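Local coordinates for protein LS-24 (Lathyrus sativus, PDB 3LP9) that probably binds hemin as a monomer and spermine as a dimer, carries calcium in its hemopexin fold, and may act in the oxidative stress response and polyamine biosynthesis, at residues K2-I6 with D223-L227; V107-F111 with S147-V151; V186-K190 with I214-W218. All blocks are in the same frame, centred on the assembly; numbering follows the deposited sequence.

Contact 1 of 3, residues K2-I6 with D223-L227; sequences KPGYI and DIVPL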
# COMPACT_ATOMS: atom_id res chain seq x y z
N LYS A 2 11.04 14.18 10.72
CA LYS A 2 10.58 13.91 12.10
C LYS A 2 9.11 14.20 12.23
O LYS A 2 8.55 14.95 11.43
CB LYS A 2 11.29 14.88 13.00
CG LYS A 2 12.67 14.51 13.33
CD LYS A 2 13.27 15.65 14.11
CE LYS A 2 14.75 15.49 14.03
NZ LYS A 2 14.93 14.91 12.62
N PRO A 3 8.46 13.69 13.28
CA PRO A 3 7.06 14.01 13.49
C PRO A 3 6.82 15.52 13.49
O PRO A 3 7.63 16.30 14.01
CB PRO A 3 6.80 13.44 14.87
CG PRO A 3 7.66 12.21 14.91
CD PRO A 3 8.96 12.80 14.35
N GLY A 4 5.71 15.94 12.88
CA GLY A 4 5.37 17.35 12.97
C GLY A 4 5.92 18.25 11.89
O GLY A 4 5.43 19.37 11.76
N TYR A 5 6.91 17.78 11.12
CA TYR A 5 7.55 18.62 10.09
C TYR A 5 7.08 18.30 8.71
O TYR A 5 6.51 17.22 8.47
CB TYR A 5 9.07 18.59 10.18
CG TYR A 5 9.59 19.26 11.45
CD1 TYR A 5 9.70 20.66 11.56
CD2 TYR A 5 10.00 18.48 12.51
CE1 TYR A 5 10.18 21.26 12.75
CE2 TYR A 5 10.43 19.06 13.74
CZ TYR A 5 10.51 20.42 13.84
OH TYR A 5 10.94 20.91 15.03
N ILE A 6 7.28 19.23 7.79
CA ILE A 6 6.86 19.07 6.41
C ILE A 6 7.54 17.89 5.79
O ILE A 6 8.75 17.85 5.69
CB ILE A 6 7.13 20.32 5.54
CG1 ILE A 6 6.59 21.58 6.19
CG2 ILE A 6 6.46 20.16 4.24
CD1 ILE A 6 6.92 22.85 5.42
N ASP A 223 2.45 28.26 14.88
CA ASP A 223 2.26 27.14 15.79
C ASP A 223 1.59 25.98 15.09
O ASP A 223 0.84 25.25 15.70
CB ASP A 223 1.65 27.53 17.15
CG ASP A 223 0.69 28.75 17.08
OD1 ASP A 223 -0.44 28.55 16.54
OD2 ASP A 223 1.06 29.86 17.58
N ILE A 224 1.91 25.82 13.80
CA ILE A 224 1.50 24.69 13.01
C ILE A 224 2.74 23.87 12.80
O ILE A 224 2.68 22.69 12.47
CB ILE A 224 0.92 25.14 11.62
CG1 ILE A 224 -0.37 25.98 11.82
CG2 ILE A 224 0.74 23.99 10.69
CD1 ILE A 224 -1.32 26.03 10.63
N VAL A 225 3.88 24.51 12.95
CA VAL A 225 5.17 23.88 12.73
C VAL A 225 6.08 24.03 13.95
O VAL A 225 6.42 25.13 14.31
CB VAL A 225 5.87 24.41 11.45
CG1 VAL A 225 7.17 23.68 11.27
CG2 VAL A 225 5.02 24.14 10.19
N PRO A 226 6.46 22.90 14.62
CA PRO A 226 6.00 21.53 14.34
C PRO A 226 4.55 21.21 14.76
O PRO A 226 3.95 21.91 15.56
CB PRO A 226 7.02 20.67 15.07
CG PRO A 226 7.45 21.51 16.17
CD PRO A 226 7.54 22.90 15.61
N LEU A 227 3.99 20.16 14.17
CA LEU A 227 2.62 19.76 14.42
C LEU A 227 2.57 18.74 15.54
O LEU A 227 2.21 18.96 16.72
CB LEU A 227 2.06 19.11 13.11
CG LEU A 227 0.54 19.07 12.90
CD1 LEU A 227 0.01 20.48 12.89
CD2 LEU A 227 0.18 18.34 11.63
OXT LEU A 227 2.92 17.59 15.26
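The phenol ring of Tyr5 overlaps the pyrrolidine ring of Pro226, the two side chains running in the same direction. Pro226 CB sits over one face, displaced toward the rim, and comes closest to Tyr5 CZ, at 3.7 Å. This is a CH-pi contact, CB standing 21° off the normal of the Tyr5 ring. Val225 CG1 reaches Tyr5 CD1 obliquely at 4.0 Å, brought there by a first torsion of -178° that sets CG1 opposite the backbone N. Beside the rings, Leu227 N donates to Gly4 O over 2.9 Å, well to one side of the carbonyl (C=O...N angle 111°), and Pro226 CA adds a CA-H...O contact of 3.4 Å to the same Gly4 O. In this four-bladed hemopexin propeller the pairing joins the two chain ends, where the last blade meets the first. Gly4 is the third residue of a type II turn from Lys2 to Tyr5, with positive phi; a CB there would collide with Leu227 N. The peptide before Pro226 is cis. Asn23 OD1 accepts a hydrogen bond from Gly4 N, and the Leu227 side chain packs on Ile22 and Pro44 of the first blade.

Contact 2 of 3, residues V107-F111 with S147-V151; sequences VFPFF and SNSMV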
# COMPACT_ATOMS: atom_id res chain seq x y z
N VAL A 107 5.73 1.93 -11.43
CA VAL A 107 5.29 3.10 -12.22
C VAL A 107 6.51 3.74 -12.87
O VAL A 107 6.44 4.23 -14.05
CB VAL A 107 4.57 4.16 -11.37
CG1 VAL A 107 4.39 5.49 -12.17
CG2 VAL A 107 3.22 3.62 -10.88
N PHE A 108 7.61 3.73 -12.12
CA PHE A 108 8.89 4.22 -12.61
C PHE A 108 9.91 3.10 -12.68
O PHE A 108 10.73 3.01 -11.79
CB PHE A 108 9.40 5.36 -11.71
CG PHE A 108 8.43 6.48 -11.54
CD1 PHE A 108 8.18 7.37 -12.59
CD2 PHE A 108 7.76 6.67 -10.33
CE1 PHE A 108 7.26 8.44 -12.45
CE2 PHE A 108 6.84 7.74 -10.16
CZ PHE A 108 6.58 8.60 -11.23
N PRO A 109 9.88 2.24 -13.75
CA PRO A 109 10.76 1.08 -13.74
C PRO A 109 12.26 1.40 -13.53
O PRO A 109 12.97 0.66 -12.82
CB PRO A 109 10.46 0.39 -15.11
CG PRO A 109 8.99 0.77 -15.33
CD PRO A 109 8.98 2.23 -14.93
N PHE A 110 12.73 2.49 -14.15
CA PHE A 110 14.15 2.89 -14.08
C PHE A 110 14.65 3.05 -12.63
O PHE A 110 15.86 3.26 -12.41
CB PHE A 110 14.41 4.20 -14.85
CG PHE A 110 13.53 5.33 -14.43
CD1 PHE A 110 12.37 5.59 -15.10
CD2 PHE A 110 13.85 6.10 -13.34
CE1 PHE A 110 11.53 6.61 -14.67
CE2 PHE A 110 13.04 7.11 -12.91
CZ PHE A 110 11.87 7.37 -13.55
N PHE A 111 13.73 2.96 -11.65
CA PHE A 111 14.06 3.15 -10.25
C PHE A 111 14.28 1.84 -9.57
O PHE A 111 14.83 1.81 -8.47
CB PHE A 111 12.98 3.91 -9.49
CG PHE A 111 13.22 5.40 -9.43
CD1 PHE A 111 14.48 5.92 -9.68
CD2 PHE A 111 12.18 6.27 -9.18
CE1 PHE A 111 14.71 7.30 -9.69
CE2 PHE A 111 12.38 7.63 -9.17
CZ PHE A 111 13.65 8.16 -9.41
N SER A 147 8.43 10.85 -21.17
CA SER A 147 9.19 9.70 -21.70
C SER A 147 9.35 8.64 -20.63
O SER A 147 9.66 7.47 -20.92
CB SER A 147 10.57 10.12 -22.17
OG SER A 147 11.47 10.26 -21.08
N ASN A 148 9.12 9.04 -19.38
CA ASN A 148 9.21 8.14 -18.24
C ASN A 148 10.61 7.56 -18.24
O ASN A 148 10.77 6.36 -18.32
CB ASN A 148 8.12 7.02 -18.26
CG ASN A 148 7.92 6.38 -16.88
OD1 ASN A 148 8.18 7.05 -15.86
ND2 ASN A 148 7.46 5.13 -16.83
N SER A 149 11.60 8.44 -18.14
CA SER A 149 13.00 8.03 -18.19
C SER A 149 13.83 9.00 -17.33
O SER A 149 13.32 10.02 -16.86
CB SER A 149 13.51 8.10 -19.62
OG SER A 149 13.60 9.46 -20.02
N MET A 150 15.10 8.62 -17.15
CA MET A 150 16.10 9.40 -16.46
C MET A 150 16.80 10.35 -17.43
O MET A 150 17.38 9.89 -18.43
CB MET A 150 17.12 8.47 -15.81
CG MET A 150 16.58 7.57 -14.71
SD MET A 150 17.52 7.75 -13.16
CE MET A 150 19.00 6.89 -13.60
N VAL A 151 16.76 11.66 -17.17
CA VAL A 151 17.39 12.57 -18.13
C VAL A 151 18.94 12.47 -18.00
O VAL A 151 19.66 12.10 -18.96
CB VAL A 151 16.90 14.02 -17.95
CG1 VAL A 151 17.56 14.93 -18.98
CG2 VAL A 151 15.34 14.07 -18.05
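Phe110 packs its ring against the backbone of Asn148 and Ser149 and the side chain of Met150, where the segment after helix 104-107 in one blade of the hemopexin propeller meets the start of strand 149-157, the outermost strand of the next blade. This is the tight half of the contact. Ser149 C lies over one face of the Phe110 ring and Phe108 C over the other, both displaced toward the rim, so the ring is held between the two segments. Met150 CG comes in obliquely to 3.4 Å from Phe110 CD2. Farther along the bent methionine chain, SD stands 5.1 Å from the Phe110 ring centroid, 58° off its normal, an oblique Met-aromatic contact. In Phe110 a chi1 of 55° tucks CG over its own backbone, N on one flank and C on the other, and turns the ring toward Met150. The ring touches Ile143 of the neighbouring strand as well.

The other half is looser and more polar, with Pro109 exposed on the segment that leaves the helix and Ser147 exposed just before the bulge. Asn148 bridges the two segments here: with chi1 at -161° its amide extends away from its own backbone N toward the helix end, and ND2 donates to Val107 O, 3.1 Å away, nearly straight at the hydrogen and in the carbonyl plane. Asn148 and Ser149 both face Asp144 in a G1 bulge, where Asn148 has positive phi and psi. Ser149 CB points away from the helix-end segment. The remaining atom of the amide, Asn148 OD1, meets two ring edges, lying 3.3 Å from Phe108 CD1 and 3.6 Å from Phe110 CE1.

Contact 3 of 3, residues V186-K190 with I214-W218; sequences VYFFK and IVDYW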
# COMPACT_ATOMS: atom_id res chain seq x y z
N VAL A 186 12.95 27.55 -6.00
CA VAL A 186 12.60 26.25 -5.42
C VAL A 186 12.76 26.37 -3.93
O VAL A 186 13.62 27.09 -3.47
CB VAL A 186 13.46 25.06 -6.01
CG1 VAL A 186 12.91 23.74 -5.52
CG2 VAL A 186 13.45 25.10 -7.52
N TYR A 187 11.87 25.70 -3.20
CA TYR A 187 11.90 25.66 -1.78
C TYR A 187 12.27 24.27 -1.35
O TYR A 187 11.72 23.30 -1.85
CB TYR A 187 10.54 26.07 -1.16
CG TYR A 187 10.18 27.51 -1.26
CD1 TYR A 187 10.82 28.46 -0.49
CD2 TYR A 187 9.18 27.94 -2.17
CE1 TYR A 187 10.50 29.82 -0.61
CE2 TYR A 187 8.84 29.26 -2.28
CZ TYR A 187 9.51 30.20 -1.52
OH TYR A 187 9.20 31.51 -1.66
N PHE A 188 13.19 24.17 -0.41
CA PHE A 188 13.67 22.89 0.19
C PHE A 188 13.43 23.01 1.66
O PHE A 188 13.74 24.05 2.26
CB PHE A 188 15.20 22.64 -0.08
CG PHE A 188 15.52 22.40 -1.53
CD1 PHE A 188 15.52 21.09 -2.06
CD2 PHE A 188 15.78 23.47 -2.39
CE1 PHE A 188 15.76 20.89 -3.42
CE2 PHE A 188 16.04 23.25 -3.73
CZ PHE A 188 16.03 21.94 -4.23
N PHE A 189 12.87 21.96 2.25
CA PHE A 189 12.63 21.97 3.70
C PHE A 189 13.43 20.83 4.34
O PHE A 189 13.70 19.78 3.72
CB PHE A 189 11.14 21.78 4.03
CG PHE A 189 10.21 22.78 3.38
CD1 PHE A 189 10.24 24.15 3.72
CD2 PHE A 189 9.29 22.37 2.40
CE1 PHE A 189 9.38 25.06 3.11
CE2 PHE A 189 8.41 23.28 1.78
CZ PHE A 189 8.46 24.64 2.16
N LYS A 190 13.76 21.05 5.60
CA LYS A 190 14.50 20.10 6.39
C LYS A 190 14.36 20.55 7.81
O LYS A 190 14.78 21.69 8.18
CB LYS A 190 15.97 20.07 5.98
CG LYS A 190 16.76 19.10 6.78
CD LYS A 190 17.39 18.16 5.84
CE LYS A 190 18.30 17.23 6.55
NZ LYS A 190 19.18 16.56 5.58
N ILE A 214 11.51 28.19 8.95
CA ILE A 214 10.22 28.11 8.26
C ILE A 214 9.18 29.17 8.78
O ILE A 214 8.63 29.95 7.98
CB ILE A 214 9.64 26.64 8.35
CG1 ILE A 214 10.47 25.65 7.50
CG2 ILE A 214 8.20 26.63 7.90
CD1 ILE A 214 10.15 24.24 7.76
N VAL A 215 9.00 29.21 10.11
CA VAL A 215 8.01 30.07 10.80
C VAL A 215 8.43 31.54 10.92
O VAL A 215 7.61 32.38 11.27
CB VAL A 215 7.58 29.45 12.23
CG1 VAL A 215 7.08 28.00 12.03
CG2 VAL A 215 8.71 29.43 13.22
N ASP A 216 9.71 31.83 10.64
CA ASP A 216 10.24 33.19 10.60
C ASP A 216 9.84 33.79 9.29
O ASP A 216 9.49 34.96 9.21
CB ASP A 216 11.76 33.17 10.68
CG ASP A 216 12.26 32.95 12.09
OD1 ASP A 216 11.47 33.18 13.03
OD2 ASP A 216 13.43 32.53 12.29
N TYR A 217 9.88 32.94 8.27
CA TYR A 217 9.58 33.29 6.89
C TYR A 217 8.08 33.31 6.60
O TYR A 217 7.59 34.16 5.86
CB TYR A 217 10.31 32.31 5.93
CG TYR A 217 10.19 32.63 4.46
CD1 TYR A 217 10.73 33.79 3.92
CD2 TYR A 217 9.59 31.73 3.58
CE1 TYR A 217 10.63 34.03 2.56
CE2 TYR A 217 9.51 32.01 2.26
CZ TYR A 217 10.00 33.15 1.76
OH TYR A 217 9.86 33.39 0.40
N TRP A 218 7.35 32.37 7.19
CA TRP A 218 5.90 32.31 7.07
C TRP A 218 5.29 32.31 8.43
O TRP A 218 4.91 31.25 8.89
CB TRP A 218 5.47 31.06 6.31
CG TRP A 218 5.75 31.13 4.83
CD1 TRP A 218 5.46 32.16 3.98
CD2 TRP A 218 6.38 30.13 4.03
NE1 TRP A 218 5.89 31.88 2.71
CE2 TRP A 218 6.45 30.62 2.72
CE3 TRP A 218 6.91 28.85 4.31
CZ2 TRP A 218 6.99 29.87 1.67
CZ3 TRP A 218 7.48 28.12 3.26
CH2 TRP A 218 7.50 28.63 1.96
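Trp218 turns the edge of its six-membered ring onto the face of Tyr187, an edge-to-face pair with centroids 5.3 Å apart and planes at 58°. Trp218 CH2 is the atom over the centre of the tyrosine ring. The same indole meets Phe189 edge to edge: Trp218 CZ3 and Phe189 CE1 approach to 3.6 Å, each near the plane of the other's ring, while the two side chains cross at about a right angle. Tyr217 lies on the indole itself, its CD2 over the middle of one face, and its chi1 of -175° swings the phenol out toward the strand. There Tyr217 OH and Tyr187 OH share a hydrogen bond of 2.9 Å.

The contact lies inside the last blade of the hemopexin propeller, where helix 214-217, following the outermost strand, folds back over strand 185-190. Tyr187 and Phe189 alternate with Phe188, so both face the helix. Ile214 completes the row, placing CD1 4.0 Å from Phe189 CD1. An alanine in place of Tyr187 is likely to deprive Tyr217 OH of its hydroxyl partner and open a gap beneath the edge of the indole. Trp218 NE1 looks elsewhere, donating to Tyr31 O of the first blade, while the Phe189 ring also meets Phe20 edge-to-face.

From the N terminus, residues 2-6 lead into the first blade's strand 6-11, and their partners at 223-227 are the last residues of the chain, so contact 1 closes a loop around nearly the whole propeller. The other two are nested inside that loop in series. Contact 2 closes first, joining the end of helix 104-107 to the outer strand of the following blade; contact 3 closes later, folding helix 214-217 back onto strand 185-190 within the last blade. Contacts 1 and 3 touch, Ile6 CD1 packing against Phe189 and Ile214, with centres about 12 Å apart. Contact 2 sits across the chain's centre, about 32 Å from contact 1, centre to centre.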